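Local coordinates for protein ribokinase (Arabidopsis thaliana, PDB 6ILS) that phosphorylates ribose at O-5 with ATP and magnesium, giving ribose 5-phosphate for nucleotide and amino acid synthesis or the pentose phosphate pathway, at residues 17-22 / 29-34; 162-167 / 182-187; 279-284 / 304-309. One frame throughout, in Å; residues are numbered along the deposited sequence.

Interaction 1 (17-22 / 29-34); sequences VEIERL and ISAKTG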
# COMPACT_ATOMS: atom_id res chain seq x y z
N VAL B 17 4.68 7.69 -2.45
CA VAL B 17 3.97 8.41 -3.49
C VAL B 17 4.65 9.76 -3.74
O VAL B 17 4.93 10.53 -2.80
CB VAL B 17 2.47 8.62 -3.14
CG1 VAL B 17 1.76 7.26 -3.05
CG2 VAL B 17 2.29 9.40 -1.85
N GLU B 18 4.96 10.03 -5.00
CA GLU B 18 5.53 11.31 -5.41
C GLU B 18 4.43 12.33 -5.66
O GLU B 18 3.61 12.16 -6.57
CB GLU B 18 6.38 11.15 -6.66
CG GLU B 18 7.73 10.52 -6.41
CD GLU B 18 8.51 10.31 -7.69
OE1 GLU B 18 8.35 11.15 -8.61
OE2 GLU B 18 9.28 9.33 -7.78
N ILE B 19 4.39 13.39 -4.85
CA ILE B 19 3.42 14.46 -5.04
C ILE B 19 4.12 15.81 -5.18
O ILE B 19 5.34 15.91 -4.99
CB ILE B 19 2.40 14.51 -3.88
CG1 ILE B 19 3.11 14.81 -2.55
CG2 ILE B 19 1.64 13.20 -3.77
CD1 ILE B 19 2.20 14.72 -1.34
N GLU B 20 3.36 16.84 -5.52
CA GLU B 20 3.90 18.20 -5.57
C GLU B 20 3.86 18.80 -4.17
O GLU B 20 4.88 19.24 -3.64
CB GLU B 20 3.12 19.07 -6.56
N ARG B 21 2.67 18.78 -3.59
CA ARG B 21 2.44 19.27 -2.24
C ARG B 21 1.52 18.32 -1.48
O ARG B 21 0.73 17.60 -2.09
CB ARG B 21 1.83 20.67 -2.27
CG ARG B 21 0.51 20.73 -3.01
CD ARG B 21 -0.52 21.54 -2.23
NE ARG B 21 -1.70 21.85 -3.04
CZ ARG B 21 -2.81 21.12 -3.06
NH1 ARG B 21 -2.90 20.03 -2.31
NH2 ARG B 21 -3.83 21.48 -3.83
N LEU B 22 1.61 18.33 -0.16
CA LEU B 22 0.66 17.59 0.66
C LEU B 22 -0.76 18.11 0.42
O LEU B 22 -0.96 19.31 0.24
CB LEU B 22 1.03 17.69 2.15
N ILE B 29 -6.06 14.84 -4.33
CA ILE B 29 -5.04 15.20 -5.31
C ILE B 29 -4.54 13.98 -6.07
O ILE B 29 -4.92 12.85 -5.78
CB ILE B 29 -3.83 15.87 -4.65
CG1 ILE B 29 -3.15 14.90 -3.68
CG2 ILE B 29 -4.26 17.14 -3.94
CD1 ILE B 29 -1.70 15.21 -3.45
N SER B 30 -3.67 14.23 -7.05
CA SER B 30 -3.05 13.18 -7.84
C SER B 30 -1.55 13.13 -7.63
O SER B 30 -0.91 14.16 -7.46
CB SER B 30 -3.35 13.37 -9.33
OG SER B 30 -4.66 12.95 -9.65
N ALA B 31 -1.00 11.93 -7.64
CA ALA B 31 0.45 11.77 -7.58
C ALA B 31 1.00 11.52 -8.97
O ALA B 31 0.29 11.06 -9.87
CB ALA B 31 0.82 10.61 -6.66
N LYS B 32 2.28 11.84 -9.16
CA LYS B 32 2.96 11.57 -10.41
C LYS B 32 3.21 10.07 -10.56
O LYS B 32 2.95 9.48 -11.61
CB LYS B 32 4.28 12.34 -10.48
CG LYS B 32 5.37 11.66 -11.31
CD LYS B 32 6.68 12.44 -11.28
CE LYS B 32 7.73 11.79 -12.18
NZ LYS B 32 7.56 12.18 -13.61
N THR B 33 3.74 9.45 -9.51
CA THR B 33 4.00 8.02 -9.53
C THR B 33 4.11 7.47 -8.11
O THR B 33 3.76 8.14 -7.13
CB THR B 33 5.28 7.69 -10.35
OG1 THR B 33 5.41 6.27 -10.51
CG2 THR B 33 6.53 8.25 -9.67
N GLY B 34 4.59 6.23 -8.01
CA GLY B 34 4.74 5.57 -6.73
C GLY B 34 5.44 4.24 -6.86
O GLY B 34 5.70 3.75 -7.97

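Interaction 2 (162-167 / 182-187); sequences VPVILD and SIDILS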
# COMPACT_ATOMS: atom_id res chain seq x y z
N VAL B 162 25.64 -12.11 25.51
CA VAL B 162 25.94 -11.70 24.12
C VAL B 162 25.52 -10.23 23.90
O VAL B 162 24.58 -9.76 24.54
CB VAL B 162 25.28 -12.67 23.08
CG1 VAL B 162 24.59 -13.83 23.79
CG2 VAL B 162 24.29 -11.95 22.14
N PRO B 163 26.22 -9.49 23.03
CA PRO B 163 25.94 -8.04 22.91
C PRO B 163 24.57 -7.69 22.32
O PRO B 163 24.11 -8.33 21.37
CB PRO B 163 27.06 -7.54 22.01
CG PRO B 163 27.56 -8.74 21.29
CD PRO B 163 27.32 -9.92 22.16
N VAL B 164 23.92 -6.69 22.88
CA VAL B 164 22.63 -6.21 22.40
C VAL B 164 22.73 -4.77 21.97
O VAL B 164 23.16 -3.91 22.76
CB VAL B 164 21.54 -6.33 23.49
CG1 VAL B 164 20.20 -5.83 22.96
CG2 VAL B 164 21.43 -7.76 23.96
N ILE B 165 22.34 -4.50 20.73
CA ILE B 165 22.34 -3.15 20.19
C ILE B 165 20.92 -2.66 20.00
O ILE B 165 20.09 -3.33 19.39
CB ILE B 165 23.09 -3.10 18.80
CG1 ILE B 165 24.52 -3.62 18.96
CG2 ILE B 165 23.04 -1.68 18.24
CD1 ILE B 165 25.33 -3.64 17.66
N LEU B 166 20.63 -1.48 20.55
CA LEU B 166 19.35 -0.85 20.37
C LEU B 166 19.49 0.38 19.49
O LEU B 166 20.12 1.38 19.87
CB LEU B 166 18.72 -0.48 21.73
CG LEU B 166 17.45 0.36 21.65
CD1 LEU B 166 16.27 -0.43 21.04
CD2 LEU B 166 17.07 0.89 23.05
N ASP B 167 18.92 0.28 18.30
CA ASP B 167 18.82 1.39 17.38
C ASP B 167 17.66 2.22 17.88
O ASP B 167 16.61 1.67 18.22
CB ASP B 167 18.63 0.88 15.94
CG ASP B 167 18.24 1.96 14.95
OD1 ASP B 167 18.47 3.15 15.22
OD2 ASP B 167 17.69 1.61 13.88
N SER B 182 19.40 -2.77 29.99
CA SER B 182 19.53 -4.16 29.56
C SER B 182 20.26 -4.33 28.22
O SER B 182 20.51 -5.45 27.80
CB SER B 182 18.15 -4.81 29.45
OG SER B 182 17.40 -4.64 30.65
N ILE B 183 20.58 -3.22 27.58
CA ILE B 183 21.31 -3.28 26.30
C ILE B 183 22.79 -2.98 26.51
O ILE B 183 23.20 -2.54 27.60
CB ILE B 183 20.71 -2.30 25.29
CG1 ILE B 183 20.89 -0.86 25.80
CG2 ILE B 183 19.25 -2.66 25.01
CD1 ILE B 183 20.46 0.19 24.84
N ASP B 184 23.60 -3.23 25.49
CA ASP B 184 25.04 -2.98 25.59
C ASP B 184 25.43 -1.74 24.79
O ASP B 184 26.24 -0.92 25.23
CB ASP B 184 25.83 -4.19 25.09
CG ASP B 184 25.61 -5.43 25.96
OD1 ASP B 184 26.22 -5.51 27.04
OD2 ASP B 184 24.83 -6.32 25.56
N ILE B 185 24.84 -1.59 23.61
CA ILE B 185 25.16 -0.45 22.77
C ILE B 185 23.90 0.26 22.36
O ILE B 185 22.97 -0.36 21.85
CB ILE B 185 25.93 -0.90 21.50
CG1 ILE B 185 27.22 -1.62 21.89
CG2 ILE B 185 26.19 0.30 20.59
CD1 ILE B 185 28.00 -2.20 20.72
N LEU B 186 23.86 1.57 22.59
CA LEU B 186 22.77 2.41 22.14
C LEU B 186 23.19 3.08 20.84
O LEU B 186 24.31 3.60 20.76
CB LEU B 186 22.42 3.47 23.21
CG LEU B 186 21.19 4.33 22.92
CD1 LEU B 186 19.92 3.50 23.05
CD2 LEU B 186 21.14 5.55 23.86
N SER B 187 22.34 3.07 19.82
CA SER B 187 22.73 3.72 18.56
C SER B 187 21.70 4.75 18.07
O SER B 187 20.79 4.42 17.32
CB SER B 187 23.00 2.66 17.47
OG SER B 187 23.62 3.25 16.33
O HOH W 1 24.97 -8.88 27.06

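Interaction 3 (279-284 / 304-309); sequences LRFAAA and SVLKLL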
# COMPACT_ATOMS: atom_id res chain seq x y z
N LEU B 279 33.69 0.61 12.73
CA LEU B 279 33.19 1.88 12.26
C LEU B 279 33.47 2.10 10.77
O LEU B 279 32.62 2.60 10.04
CB LEU B 279 33.80 3.03 13.05
CG LEU B 279 33.18 3.38 14.41
CD1 LEU B 279 33.89 4.58 15.01
CD2 LEU B 279 31.69 3.69 14.27
N ARG B 280 34.67 1.74 10.34
CA ARG B 280 35.04 1.91 8.93
C ARG B 280 34.16 1.08 8.02
O ARG B 280 33.69 1.55 6.98
CB ARG B 280 36.51 1.53 8.70
CG ARG B 280 37.39 2.70 8.30
CD ARG B 280 38.71 2.21 7.70
NE ARG B 280 38.81 2.50 6.27
CZ ARG B 280 39.46 1.73 5.40
NH1 ARG B 280 40.06 0.62 5.81
NH2 ARG B 280 39.49 2.06 4.12
N PHE B 281 33.99 -0.18 8.41
CA PHE B 281 33.17 -1.15 7.68
C PHE B 281 31.73 -0.68 7.58
O PHE B 281 31.12 -0.72 6.51
CB PHE B 281 33.29 -2.51 8.36
CG PHE B 281 32.57 -3.62 7.68
CD1 PHE B 281 33.18 -4.33 6.64
CD2 PHE B 281 31.30 -4.00 8.09
CE1 PHE B 281 32.52 -5.38 6.01
CE2 PHE B 281 30.63 -5.04 7.47
CZ PHE B 281 31.25 -5.74 6.41
N ALA B 282 31.18 -0.20 8.70
CA ALA B 282 29.84 0.37 8.70
C ALA B 282 29.71 1.58 7.79
O ALA B 282 28.73 1.72 7.05
CB ALA B 282 29.42 0.76 10.17
N ALA B 283 30.71 2.47 7.83
CA ALA B 283 30.68 3.67 6.99
C ALA B 283 30.71 3.30 5.51
O ALA B 283 30.01 3.91 4.70
CB ALA B 283 31.85 4.57 7.34
N ALA B 284 31.51 2.31 5.16
CA ALA B 284 31.60 1.86 3.77
C ALA B 284 30.28 1.27 3.32
O ALA B 284 29.81 1.53 2.22
CB ALA B 284 32.73 0.83 3.61
N SER B 304 31.80 -5.97 -2.02
CA SER B 304 31.77 -4.54 -2.40
C SER B 304 32.20 -3.68 -1.22
O SER B 304 32.95 -2.77 -1.42
CB SER B 304 30.42 -4.16 -2.89
OG SER B 304 29.97 -5.02 -3.90
N VAL B 305 31.71 -3.99 -0.02
CA VAL B 305 32.09 -3.19 1.17
C VAL B 305 33.61 -3.29 1.35
O VAL B 305 34.23 -2.29 1.52
CB VAL B 305 31.35 -3.65 2.44
CG1 VAL B 305 31.81 -2.84 3.63
CG2 VAL B 305 29.85 -3.58 2.28
N LEU B 306 34.15 -4.49 1.25
CA LEU B 306 35.60 -4.66 1.44
C LEU B 306 36.36 -3.94 0.31
O LEU B 306 37.40 -3.41 0.59
CB LEU B 306 35.95 -6.15 1.48
CG LEU B 306 35.42 -6.91 2.69
CD1 LEU B 306 35.83 -8.37 2.62
CD2 LEU B 306 35.89 -6.29 3.98
N LYS B 307 35.83 -3.93 -0.90
CA LYS B 307 36.53 -3.25 -2.02
C LYS B 307 36.53 -1.75 -1.75
O LYS B 307 37.53 -1.14 -1.94
CB LYS B 307 35.88 -3.58 -3.36
CG LYS B 307 36.66 -3.14 -4.58
CD LYS B 307 35.91 -3.33 -5.88
CE LYS B 307 36.73 -3.11 -7.13
NZ LYS B 307 35.93 -2.56 -8.25
N LEU B 308 35.41 -1.21 -1.29
CA LEU B 308 35.39 0.23 -1.02
C LEU B 308 36.38 0.56 0.08
O LEU B 308 37.07 1.57 0.03
CB LEU B 308 33.98 0.70 -0.65
CG LEU B 308 33.76 2.21 -0.48
CD1 LEU B 308 34.22 3.04 -1.72
CD2 LEU B 308 32.29 2.48 -0.18
N LEU B 309 36.48 -0.32 1.08
CA LEU B 309 37.45 -0.13 2.17
C LEU B 309 38.89 -0.14 1.70
O LEU B 309 39.72 0.64 2.16
CB LEU B 309 37.27 -1.21 3.24
CG LEU B 309 36.04 -1.05 4.12
CD1 LEU B 309 35.89 -2.27 5.05
CD2 LEU B 309 36.16 0.21 4.92

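Interaction 1 (17-22 / 29-34)
E18 sets its CG anti to its carbonyl carbon (chi1 -76°) and runs extended from there, which lays it alongside T33. T33 has OG1 opposite its backbone N (chi1 -172°), and this turns CG2 to the glutamate: E18 CD lies 3.5 Å from T33 CG2. The aliphatic part of K32 passes the same carboxylate, with K32 CD 3.4 Å from E18 OE1. The lysine bends at its end; NZ stays 5.2 Å from E18 OE1, too far for a salt bridge.

V17 pairs antiparallel with G34. E18 N donates to T33 O at 3.1 Å, from above the carbonyl plane. K32 N donates to E18 O at 2.9 Å, nearly in line with that carbonyl, its N-H bent (149°). T33 N is buried without a partner.

Further along, I19 and I29 cross at about a right angle, and I19 CG2 meets I29 CD1 at 3.9 Å. A31 CB fits beside them, 4.0 Å from I19 CG2. R21 NH1 comes near I29 CG2 (3.6 Å), and its NH2 forms a salt bridge to E27.

The contact lies at the far end of the lid sheet, in which strand 12-18 runs between strands 33-39 and 96-102. From the second subunit, I111 packs on I19 and I29, and V113 on V17 and A31. I29 and S30 pair with a strand of that subunit, so the sheet crosses the dimer interface.

Interaction 2 (162-167 / 182-187)
V164 and I185 begin a parallel strand pair whose middle is tightly packed and whose D184 end is partly exposed and takes up a water. In the middle, L166 N donates to I185 O at 2.9 Å, nearly in line with the carbonyl. S187 N bonds to L166 O, and I165 CA makes a close C-H contact with I185 O. I165 and I185 lie side by side on one face, L166 and L186 on the other, meeting through CD2 and CD1. I183, in the loop before the strand, packs against L166. I183 CG1 sits between the backbone N and the carbonyl carbon (chi1 64°), and CD1 comes to 3.6 Å from L166 CB.

The other end is held by polar groups. V164 O takes two N-H groups, D184 N at 2.8 Å and I185 N at 3.0 Å. V164 N donates to the anti lone pair of D184 OD2, 2.9 Å away. A water bonds both this OD2 and V162 O, at 3.0 and 2.7 Å. Were D184 replaced by an alanine, V164 N would probably lose its acceptor and the water one of its two holds.

At the buried end, D167 OD1 accepts from G169 N and forms a salt bridge to K225 NZ, which also bonds S187 O; bound ATP lies about 5 Å from the D167 side chain. The contact belongs to a beta-alpha-beta unit in the large sheet, with helix 177-180 in the crossover. Strand 138-143 flanks 164-170, and 221-225 flanks 185-187. Helix 257-270 packs over I165, I185 and S187, while helix 147-158 lies against V164.

Interaction 3 (279-284 / 304-309)
L309 inserts its side chain among R280, F281 and A284, joining two helices of the alpha/beta ribokinase fold of the PfkB family. The segments cross steeply, at 110°, with their axes 9.1 Å apart at closest approach.

The leucine can be followed outward from CB. Its CB is near R280 NH2. CG, anti to the carbonyl carbon (chi1 -74°), stands 3.8 Å from A284 CB. The two methyls then divide. CD1 comes to the edge of the F281 ring, near its plane, 3.8 Å from F281 CD1. CD2 goes the other way. It lies 3.5 Å from R280 O and 3.7 Å from A284 CB, and under one face of the R280 guanidinium, 3.6 Å from its plane. Leucine and arginine slide past each other in opposite directions, and the arginine bends at chi3 to bring its flat end across. Its NH2 points to L309 O, but the modelled separation is too short to be trusted. R280 NE is buried without a partner.

A284 is small, consistent with the close approach of its CA to V305 CA. L308 CD2 rests by A284 O at 3.6 Å. F281 also touches A264 and A268 of helix 257-270, and K273 makes a cation-pi contact with it. L306 CD2 reaches the ring edge. V305 CG1 sits over a face in a CH-pi contact, 3.9 Å from the F281 ring centroid.

The three contacts follow one another along the chain without overlap. Interaction 1 lies in the four-stranded lid sheet. Interaction 2 is in the middle of the large nine-stranded sheet. Interaction 3 joins helices 275-289 and 302-312 of the same large body. Interactions 1 and 2 lie on opposite sides of the chain's centre, their own centres 38 Å apart. Interactions 2 and 3 have centres 22 Å apart; helix 257-270 packs against both. None touches another. Ribose binds between the lid and the large domain, and ATP in the large domain. Side chains of interaction 2 come within about 5 Å of ATP and those of interaction 3 within about 7 Å, while interaction 1 lies farther off, at the dimer interface.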